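Local atomic coordinates of rifin (PDB entry 7JZI), a protein that belongs to a variant surface antigen family of the malaria parasite, probably displayed on infected red cells and engaging inhibitory host immune receptors. Residues Lys25-Gly30 against Lys110-Lys115. Sequence-based numbering, arbitrary orientation.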
loop_
_atom_site.group_PDB
_atom_site.type_symbol
_atom_site.label_atom_id
_atom_site.label_comp_id
_atom_site.label_asym_id
_atom_site.label_seq_id
_atom_site.Cartn_x
_atom_site.Cartn_y
_atom_site.Cartn_z
ATOM N N LYS B 25 1.113 21.045 12.732
ATOM C CA LYS B 25 -0.326 20.958 12.445
ATOM C C LYS B 25 -0.632 20.666 10.968
ATOM O O LYS B 25 -1.462 19.789 10.659
ATOM C CB LYS B 25 -1.038 22.233 12.907
ATOM C CG LYS B 25 -0.466 22.814 14.182
ATOM C CD LYS B 25 -1.519 23.624 14.906
ATOM C CE LYS B 25 -0.937 24.327 16.097
ATOM N NZ LYS B 25 -0.363 25.621 15.751
ATOM N N ILE B 26 -0.017 21.409 10.043
ATOM C CA ILE B 26 -0.243 21.136 8.626
ATOM C C ILE B 26 0.092 19.678 8.292
ATOM O O ILE B 26 -0.600 19.025 7.493
ATOM C CB ILE B 26 0.503 22.171 7.751
ATOM C CG1 ILE B 26 2.021 22.183 7.970
ATOM C CG2 ILE B 26 -0.074 23.600 7.895
ATOM C CD1 ILE B 26 2.691 23.375 7.162
ATOM N N VAL B 27 1.144 19.123 8.894
ATOM C CA VAL B 27 1.443 17.744 8.528
ATOM C C VAL B 27 0.532 16.750 9.246
ATOM O O VAL B 27 0.318 15.643 8.741
ATOM C CB VAL B 27 2.930 17.397 8.759
ATOM C CG1 VAL B 27 3.867 18.376 8.029
ATOM C CG2 VAL B 27 3.286 17.327 10.231
ATOM N N ILE B 28 -0.073 17.109 10.385
ATOM C CA ILE B 28 -1.123 16.215 10.888
ATOM C C ILE B 28 -2.310 16.202 9.933
ATOM O O ILE B 28 -2.961 15.163 9.749
ATOM C CB ILE B 28 -1.521 16.487 12.362
ATOM C CG1 ILE B 28 -2.141 17.856 12.687
ATOM C CG2 ILE B 28 -0.366 16.191 13.308
ATOM C CD1 ILE B 28 -3.659 17.952 12.494
ATOM N N GLU B 29 -2.612 17.348 9.315
ATOM C CA GLU B 29 -3.575 17.351 8.216
ATOM C C GLU B 29 -3.136 16.362 7.145
ATOM O O GLU B 29 -3.952 15.598 6.611
ATOM C CB GLU B 29 -3.717 18.756 7.620
ATOM C CG GLU B 29 -3.810 19.900 8.623
ATOM C CD GLU B 29 -5.233 20.176 9.073
ATOM O OE1 GLU B 29 -5.584 19.798 10.211
ATOM O OE2 GLU B 29 -6.002 20.766 8.285
ATOM N N GLY B 30 -1.836 16.357 6.842
ATOM C CA GLY B 30 -1.314 15.428 5.846
ATOM C C GLY B 30 -1.511 13.966 6.222
ATOM O O GLY B 30 -1.871 13.138 5.377
ATOM N N LYS B 110 6.906 14.055 1.886
ATOM C CA LYS B 110 7.919 15.054 1.577
ATOM C C LYS B 110 7.253 16.360 1.176
ATOM O O LYS B 110 7.711 17.445 1.557
ATOM C CB LYS B 110 8.847 14.534 0.484
ATOM C CG LYS B 110 10.050 15.416 0.195
ATOM C CD LYS B 110 10.977 14.761 -0.820
ATOM C CE LYS B 110 11.643 13.517 -0.248
ATOM N NZ LYS B 110 12.431 12.760 -1.264
ATOM N N GLN B 111 6.157 16.267 0.416
ATOM C CA GLN B 111 5.323 17.439 0.186
ATOM C C GLN B 111 4.846 18.024 1.509
ATOM O O GLN B 111 4.943 19.238 1.739
ATOM C CB GLN B 111 4.141 17.039 -0.712
ATOM C CG GLN B 111 2.979 18.014 -0.828
ATOM C CD GLN B 111 1.909 17.756 0.238
ATOM O OE1 GLN B 111 1.855 16.673 0.825
ATOM N NE2 GLN B 111 1.039 18.732 0.463
ATOM N N ALA B 112 4.402 17.156 2.423
ATOM C CA ALA B 112 3.987 17.612 3.752
ATOM C C ALA B 112 5.138 18.252 4.531
ATOM O O ALA B 112 4.953 19.277 5.200
ATOM C CB ALA B 112 3.393 16.444 4.541
ATOM N N LEU B 113 6.350 17.707 4.407
ATOM C CA LEU B 113 7.451 18.182 5.240
ATOM C C LEU B 113 8.036 19.487 4.730
ATOM O O LEU B 113 8.418 20.341 5.530
ATOM C CB LEU B 113 8.555 17.118 5.308
ATOM C CG LEU B 113 9.827 17.396 6.133
ATOM C CD1 LEU B 113 10.429 16.096 6.637
ATOM C CD2 LEU B 113 10.890 18.158 5.339
ATOM N N GLU B 114 8.065 19.695 3.421
ATOM C CA GLU B 114 8.568 20.972 2.945
ATOM C C GLU B 114 7.499 22.052 3.038
ATOM O O GLU B 114 7.827 23.210 3.326
ATOM C CB GLU B 114 9.131 20.827 1.529
ATOM C CG GLU B 114 10.083 19.628 1.444
ATOM C CD GLU B 114 11.463 19.963 0.886
ATOM O OE1 GLU B 114 11.721 21.150 0.588
ATOM O OE2 GLU B 114 12.314 19.042 0.801
ATOM N N LYS B 115 6.224 21.670 2.907
ATOM C CA LYS B 115 5.108 22.452 3.421
ATOM C C LYS B 115 5.412 22.970 4.823
ATOM O O LYS B 115 5.413 24.183 5.074
ATOM C CB LYS B 115 3.884 21.522 3.428
ATOM C CG LYS B 115 2.586 22.043 3.992
ATOM C CD LYS B 115 2.083 23.308 3.364
ATOM C CE LYS B 115 1.042 22.936 2.318
ATOM N NZ LYS B 115 -0.186 23.776 2.425
#
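The peptide group joining A112 to L113 presents one of its flat faces to V27, whose CG1 methyl stands over it, nearly above the carbonyl: CG1 lies 3.2 Å from A112 O and 3.7 Å from A112 C. At the margin of the same peptide, A112 CB adds a purely apolar touch, 4.0 Å from V27 CG1. The carbonyl group of K115 is met in a similar way, with I26 CD1 above its plane rather than at its edge, 3.5 Å from K115 O. No hydrogen bond crosses between the segments, and the contact is one of van der Waals packing. It illustrates how two antiparallel helices can run close together: helix 8-33 and helix 101-127, both in this piece of the rifin, which probably belongs to its variable region, and members of its all-helical bundle, come within 8.9 Å here at an interaxial angle of 165°. Small residues line the closest part: A112 offers just a methyl, G30 has no side chain where it faces the partner helix, and the CA atoms of V27 and A112 are 5.4 Å apart. To one side, the I26 and K115 side chains pass each other at a slant, CD1 of the isoleucine lying 3.4 Å from K115 CG. With K115 CG anti to the backbone N (chi1 176°), the lysine's aliphatic beginning is brought against I26, while its chain bends at each later torsion. I26 and V27 also reach A116, one turn after A112, and I26 extends to S119, whereas L113 turns away to pack on V56 and T57 of helix 56-70.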